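Local coordinates for prolyl endopeptidase (Myxococcus xanthus, PDB 2BKL), which probably hydrolyses peptide bonds on the carboxyl side of proline and, much less readily, of alanine in oligopeptides as a serine endopeptidase, at residues 173-185 with 230-242. Numbering follows the deposited sequence.
Sequences PKWTPDSKGFYYE and LQSDLSRDGKYLF. With SO4 (sulfate ion), chain F.
Two neighbouring blades of the beta-propeller domain of this prolyl oligopeptidase meet here, with Lys174, Tyr183 and Glu185 of one four-stranded sheet packing on Ser232, Leu234 and Leu241 of the next. No backbone-to-backbone hydrogen bond joins the two segments; every bond across uses a side chain of one or both partners. At the polar end, Glu185 OE2 collects three donors. Ser232 N reaches it at 2.9 Å on the anti side of the carboxylate, in a fairly straight bond (157°), while Ser232 OG comes from above the carboxylate plane, 2.8 Å from Glu185 OE2. The third is Lys174 NZ, which forms a salt bridge on the syn side with Glu185 OE2 at 2.8 Å. Bends at chi2 (67°) and chi3 (64°) fold the Lys174 chain back along its own blade, and its ammonium also meets Ser232 O at 3.0 Å (NZ to O), from above the carbonyl plane. Thr172 ties both charged groups down further, its carbonyl taking a bond from Lys174 NZ and its N-H giving one to Glu185 OE1. With an alanine at Glu185, the Lys174 ammonium would probably lose its counter-charge, and Ser232 N and OG their shared acceptor. Beside it the interface turns apolar. Leu241 CD1 sits almost centrally over one face of the Tyr183 ring, 4.0 Å from the centroid, in a CH-pi contact. Leu234 CD1 approaches the same ring obliquely, 4.0 Å from Tyr183 CE2, and its other methyl, CD2, lies against Thr176 CG2. Farther along, the type I turns 176-179 and 235-238 touch: Pro177 CG rests 3.6 Å from Arg236 O and 3.7 Å from Gly238 N.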
loop_
_atom_site.group_PDB
_atom_site.type_symbol
_atom_site.label_atom_id
_atom_site.label_comp_id
_atom_site.label_asym_id
_atom_site.label_seq_id
_atom_site.Cartn_x
_atom_site.Cartn_y
_atom_site.Cartn_z
ATOM N N PRO A 173 -4.070 14.629 -10.498
ATOM C CA PRO A 173 -4.741 15.713 -11.215
ATOM C C PRO A 173 -6.225 15.451 -11.474
ATOM O O PRO A 173 -6.635 14.360 -11.927
ATOM C CB PRO A 173 -3.966 15.804 -12.533
ATOM C CG PRO A 173 -2.590 15.274 -12.165
ATOM C CD PRO A 173 -2.894 14.133 -11.245
ATOM N N LYS A 174 -7.030 16.462 -11.150
ATOM C CA LYS A 174 -8.464 16.485 -11.449
ATOM C C LYS A 174 -8.709 17.502 -12.557
ATOM O O LYS A 174 -8.774 18.695 -12.297
ATOM C CB LYS A 174 -9.290 16.892 -10.232
ATOM C CG LYS A 174 -9.776 15.790 -9.286
ATOM C CD LYS A 174 -8.675 15.098 -8.545
ATOM C CE LYS A 174 -7.917 15.998 -7.592
ATOM N NZ LYS A 174 -7.005 15.202 -6.667
ATOM N N TRP A 175 -8.837 17.019 -13.785
ATOM C CA TRP A 175 -9.130 17.860 -14.936
ATOM C C TRP A 175 -10.529 18.456 -14.874
ATOM O O TRP A 175 -11.492 17.764 -14.523
ATOM C CB TRP A 175 -9.003 17.065 -16.206
ATOM C CG TRP A 175 -7.650 16.631 -16.585
ATOM C CD1 TRP A 175 -7.059 15.433 -16.327
ATOM C CD2 TRP A 175 -6.730 17.370 -17.397
ATOM N NE1 TRP A 175 -5.813 15.400 -16.897
ATOM C CE2 TRP A 175 -5.595 16.571 -17.575
ATOM C CE3 TRP A 175 -6.755 18.639 -17.995
ATOM C CZ2 TRP A 175 -4.488 16.995 -18.321
ATOM C CZ3 TRP A 175 -5.674 19.057 -18.726
ATOM C CH2 TRP A 175 -4.556 18.229 -18.894
ATOM N N THR A 176 -10.651 19.731 -15.192
ATOM C CA THR A 176 -11.979 20.314 -15.380
ATOM C C THR A 176 -12.604 19.829 -16.682
ATOM O O THR A 176 -11.895 19.412 -17.578
ATOM C CB THR A 176 -11.931 21.843 -15.327
ATOM O OG1 THR A 176 -10.788 22.334 -16.031
ATOM C CG2 THR A 176 -11.718 22.309 -13.878
ATOM N N PRO A 177 -13.931 19.846 -16.780
ATOM C CA PRO A 177 -14.622 19.363 -17.993
ATOM C C PRO A 177 -14.169 20.024 -19.306
ATOM O O PRO A 177 -14.287 19.377 -20.360
ATOM C CB PRO A 177 -16.088 19.662 -17.707
ATOM C CG PRO A 177 -16.226 19.923 -16.282
ATOM C CD PRO A 177 -14.879 20.235 -15.720
ATOM N N ASP A 178 -13.657 21.254 -19.261
ATOM C CA ASP A 178 -13.161 21.938 -20.462
ATOM C C ASP A 178 -11.779 21.495 -20.919
ATOM O O ASP A 178 -11.296 21.956 -21.950
ATOM C CB ASP A 178 -13.180 23.456 -20.259
ATOM C CG ASP A 178 -12.307 23.932 -19.085
ATOM O OD1 ASP A 178 -11.529 23.127 -18.514
ATOM O OD2 ASP A 178 -12.343 25.133 -18.689
ATOM N N SER A 179 -11.158 20.609 -20.147
ATOM C CA SER A 179 -9.816 20.085 -20.428
ATOM C C SER A 179 -8.760 21.193 -20.505
ATOM O O SER A 179 -7.675 20.972 -21.073
ATOM C CB SER A 179 -9.786 19.255 -21.725
ATOM O OG SER A 179 -10.627 18.139 -21.599
ATOM N N LYS A 180 -9.043 22.335 -19.896
ATOM C CA LYS A 180 -8.141 23.481 -19.972
ATOM C C LYS A 180 -7.134 23.544 -18.822
ATOM O O LYS A 180 -6.190 24.347 -18.870
ATOM C CB LYS A 180 -8.947 24.783 -20.035
ATOM C CG LYS A 180 -9.703 24.933 -21.359
ATOM C CD LYS A 180 -10.038 26.366 -21.710
ATOM C CE LYS A 180 -10.701 26.486 -23.087
ATOM N NZ LYS A 180 -9.894 25.824 -24.163
ATOM N N GLY A 181 -7.287 22.674 -17.830
ATOM C CA GLY A 181 -6.375 22.645 -16.700
ATOM C C GLY A 181 -6.888 21.677 -15.651
ATOM O O GLY A 181 -7.891 20.946 -15.854
ATOM N N PHE A 182 -6.187 21.594 -14.534
ATOM C CA PHE A 182 -6.523 20.619 -13.513
ATOM C C PHE A 182 -6.230 21.147 -12.103
ATOM O O PHE A 182 -5.329 21.978 -11.887
ATOM C CB PHE A 182 -5.778 19.317 -13.754
ATOM C CG PHE A 182 -4.291 19.471 -13.929
ATOM C CD1 PHE A 182 -3.443 19.586 -12.806
ATOM C CD2 PHE A 182 -3.720 19.426 -15.196
ATOM C CE1 PHE A 182 -2.061 19.713 -12.993
ATOM C CE2 PHE A 182 -2.325 19.545 -15.365
ATOM C CZ PHE A 182 -1.523 19.670 -14.271
ATOM N N TYR A 183 -7.035 20.690 -11.151
ATOM C CA TYR A 183 -6.764 20.855 -9.720
ATOM C C TYR A 183 -5.761 19.820 -9.268
ATOM O O TYR A 183 -5.769 18.688 -9.736
ATOM C CB TYR A 183 -8.049 20.663 -8.919
ATOM C CG TYR A 183 -9.092 21.738 -9.144
ATOM C CD1 TYR A 183 -9.091 22.931 -8.407
ATOM C CD2 TYR A 183 -10.121 21.557 -10.064
ATOM C CE1 TYR A 183 -10.028 23.880 -8.596
ATOM C CE2 TYR A 183 -11.055 22.540 -10.279
ATOM C CZ TYR A 183 -11.015 23.689 -9.529
ATOM O OH TYR A 183 -11.947 24.686 -9.695
ATOM N N TYR A 184 -4.902 20.177 -8.331
ATOM C CA TYR A 184 -3.914 19.226 -7.829
ATOM C C TYR A 184 -3.375 19.664 -6.475
ATOM O O TYR A 184 -3.478 20.823 -6.082
ATOM C CB TYR A 184 -2.749 19.030 -8.828
ATOM C CG TYR A 184 -1.890 20.264 -8.974
ATOM C CD1 TYR A 184 -2.320 21.391 -9.671
ATOM C CD2 TYR A 184 -0.687 20.365 -8.311
ATOM C CE1 TYR A 184 -1.536 22.545 -9.757
ATOM C CE2 TYR A 184 0.104 21.512 -8.404
ATOM C CZ TYR A 184 -0.334 22.608 -9.107
ATOM O OH TYR A 184 0.435 23.746 -9.182
ATOM N N GLU A 185 -2.784 18.701 -5.790
ATOM C CA GLU A 185 -2.171 18.846 -4.471
ATOM C C GLU A 185 -0.695 19.138 -4.663
ATOM O O GLU A 185 0.007 18.397 -5.344
ATOM C CB GLU A 185 -2.312 17.554 -3.695
ATOM C CG GLU A 185 -3.732 17.061 -3.448
ATOM C CD GLU A 185 -4.550 16.618 -4.668
ATOM O OE1 GLU A 185 -4.020 16.137 -5.670
ATOM O OE2 GLU A 185 -5.809 16.764 -4.649
ATOM N N LEU A 230 -4.025 16.730 2.892
ATOM C CA LEU A 230 -5.029 17.562 2.244
ATOM C C LEU A 230 -5.249 17.006 0.847
ATOM O O LEU A 230 -4.300 16.838 0.095
ATOM C CB LEU A 230 -4.524 19.000 2.168
ATOM C CG LEU A 230 -5.531 20.055 1.728
ATOM C CD1 LEU A 230 -6.559 20.330 2.821
ATOM C CD2 LEU A 230 -4.798 21.337 1.356
ATOM N N GLN A 231 -6.493 16.714 0.494
ATOM C CA GLN A 231 -6.788 16.135 -0.809
ATOM C C GLN A 231 -8.005 16.784 -1.420
ATOM O O GLN A 231 -8.930 17.180 -0.716
ATOM C CB GLN A 231 -7.050 14.636 -0.642
ATOM C CG GLN A 231 -6.897 13.810 -1.908
ATOM C CD GLN A 231 -7.120 12.331 -1.651
ATOM O OE1 GLN A 231 -6.729 11.803 -0.590
ATOM N NE2 GLN A 231 -7.767 11.654 -2.607
ATOM N N SER A 232 -7.999 16.936 -2.739
ATOM C CA SER A 232 -9.152 17.517 -3.444
ATOM C C SER A 232 -9.808 16.491 -4.365
ATOM O O SER A 232 -9.214 15.475 -4.722
ATOM C CB SER A 232 -8.763 18.772 -4.218
ATOM O OG SER A 232 -7.941 18.479 -5.331
ATOM N N ASP A 233 -11.054 16.784 -4.740
ATOM C CA ASP A 233 -11.733 16.026 -5.791
ATOM C C ASP A 233 -12.724 16.943 -6.488
ATOM O O ASP A 233 -13.083 17.984 -5.952
ATOM C CB ASP A 233 -12.454 14.817 -5.199
ATOM C CG ASP A 233 -12.684 13.684 -6.212
ATOM O OD1 ASP A 233 -12.234 13.804 -7.384
ATOM O OD2 ASP A 233 -13.325 12.634 -5.918
ATOM N N LEU A 234 -13.143 16.564 -7.681
ATOM C CA LEU A 234 -13.999 17.399 -8.525
ATOM C C LEU A 234 -15.068 16.511 -9.144
ATOM O O LEU A 234 -14.766 15.446 -9.652
ATOM C CB LEU A 234 -13.190 18.086 -9.640
ATOM C CG LEU A 234 -13.979 19.080 -10.502
ATOM C CD1 LEU A 234 -14.379 20.335 -9.726
ATOM C CD2 LEU A 234 -13.193 19.470 -11.770
ATOM N N SER A 235 -16.320 16.960 -9.109
ATOM C CA SER A 235 -17.382 16.215 -9.756
ATOM C C SER A 235 -17.204 16.245 -11.270
ATOM O O SER A 235 -16.565 17.124 -11.820
ATOM C CB SER A 235 -18.764 16.790 -9.366
ATOM O OG SER A 235 -18.937 18.107 -9.839
ATOM N N ARG A 236 -17.762 15.237 -11.925
ATOM C CA ARG A 236 -17.754 15.168 -13.394
ATOM C C ARG A 236 -18.260 16.395 -14.111
ATOM O O ARG A 236 -17.679 16.815 -15.113
ATOM C CB ARG A 236 -18.591 13.989 -13.855
ATOM C CG ARG A 236 -17.852 12.733 -13.874
ATOM C CD ARG A 236 -16.694 12.673 -14.878
ATOM N NE ARG A 236 -17.011 12.887 -16.296
ATOM C CZ ARG A 236 -17.708 12.038 -17.053
ATOM N NH1 ARG A 236 -18.232 10.937 -16.518
ATOM N NH2 ARG A 236 -17.904 12.279 -18.349
ATOM N N ASP A 237 -19.336 16.996 -13.625
ATOM C CA ASP A 237 -19.882 18.187 -14.262
ATOM C C ASP A 237 -19.112 19.465 -13.936
ATOM O O ASP A 237 -19.458 20.556 -14.404
ATOM C CB ASP A 237 -21.392 18.350 -13.946
ATOM C CG ASP A 237 -21.714 18.429 -12.440
ATOM O OD1 ASP A 237 -20.836 18.767 -11.604
ATOM O OD2 ASP A 237 -22.867 18.177 -12.018
ATOM N N GLY A 238 -18.060 19.342 -13.107
ATOM C CA GLY A 238 -17.256 20.490 -12.737
ATOM C C GLY A 238 -17.912 21.438 -11.744
ATOM O O GLY A 238 -17.356 22.469 -11.395
ATOM N N LYS A 239 -19.094 21.083 -11.260
ATOM C CA LYS A 239 -19.879 22.024 -10.477
ATOM C C LYS A 239 -19.597 21.950 -8.982
ATOM O O LYS A 239 -19.934 22.870 -8.252
ATOM C CB LYS A 239 -21.380 21.831 -10.727
ATOM C CG LYS A 239 -21.838 22.293 -12.116
ATOM C CD LYS A 239 -21.651 23.796 -12.341
ATOM C CE LYS A 239 -22.259 24.277 -13.667
ATOM N NZ LYS A 239 -21.198 24.803 -14.594
ATOM N N TYR A 240 -18.969 20.867 -8.533
ATOM C CA TYR A 240 -18.707 20.677 -7.108
ATOM C C TYR A 240 -17.252 20.307 -6.902
ATOM O O TYR A 240 -16.758 19.277 -7.362
ATOM C CB TYR A 240 -19.665 19.635 -6.498
ATOM C CG TYR A 240 -21.131 19.946 -6.731
ATOM C CD1 TYR A 240 -21.807 20.858 -5.924
ATOM C CD2 TYR A 240 -21.832 19.344 -7.772
ATOM C CE1 TYR A 240 -23.119 21.159 -6.149
ATOM C CE2 TYR A 240 -23.165 19.638 -7.996
ATOM C CZ TYR A 240 -23.786 20.556 -7.178
ATOM O OH TYR A 240 -25.131 20.902 -7.373
ATOM N N LEU A 241 -16.575 21.186 -6.191
ATOM C CA LEU A 241 -15.207 20.973 -5.746
ATOM C C LEU A 241 -15.173 20.600 -4.265
ATOM O O LEU A 241 -15.746 21.272 -3.436
ATOM C CB LEU A 241 -14.407 22.244 -6.000
ATOM C CG LEU A 241 -12.983 22.291 -5.469
ATOM C CD1 LEU A 241 -12.094 21.329 -6.213
ATOM C CD2 LEU A 241 -12.490 23.723 -5.579
ATOM N N PHE A 242 -14.500 19.497 -3.951
ATOM C CA PHE A 242 -14.359 18.995 -2.587
ATOM C C PHE A 242 -12.900 19.060 -2.117
ATOM O O PHE A 242 -11.966 18.801 -2.893
ATOM C CB PHE A 242 -14.810 17.534 -2.512
ATOM C CG PHE A 242 -16.240 17.342 -2.838
ATOM C CD1 PHE A 242 -17.205 17.602 -1.896
ATOM C CD2 PHE A 242 -16.615 16.926 -4.091
ATOM C CE1 PHE A 242 -18.556 17.454 -2.209
ATOM C CE2 PHE A 242 -17.937 16.791 -4.427
ATOM C CZ PHE A 242 -18.909 17.064 -3.478
HETATM S S SO4 F . -15.475 23.944 -16.638
HETATM O O1 SO4 F . -14.857 25.257 -16.466
HETATM O O2 SO4 F . -14.447 23.112 -17.211
HETATM O O3 SO4 F . -16.030 23.512 -15.353
HETATM O O4 SO4 F . -16.585 24.017 -17.605
#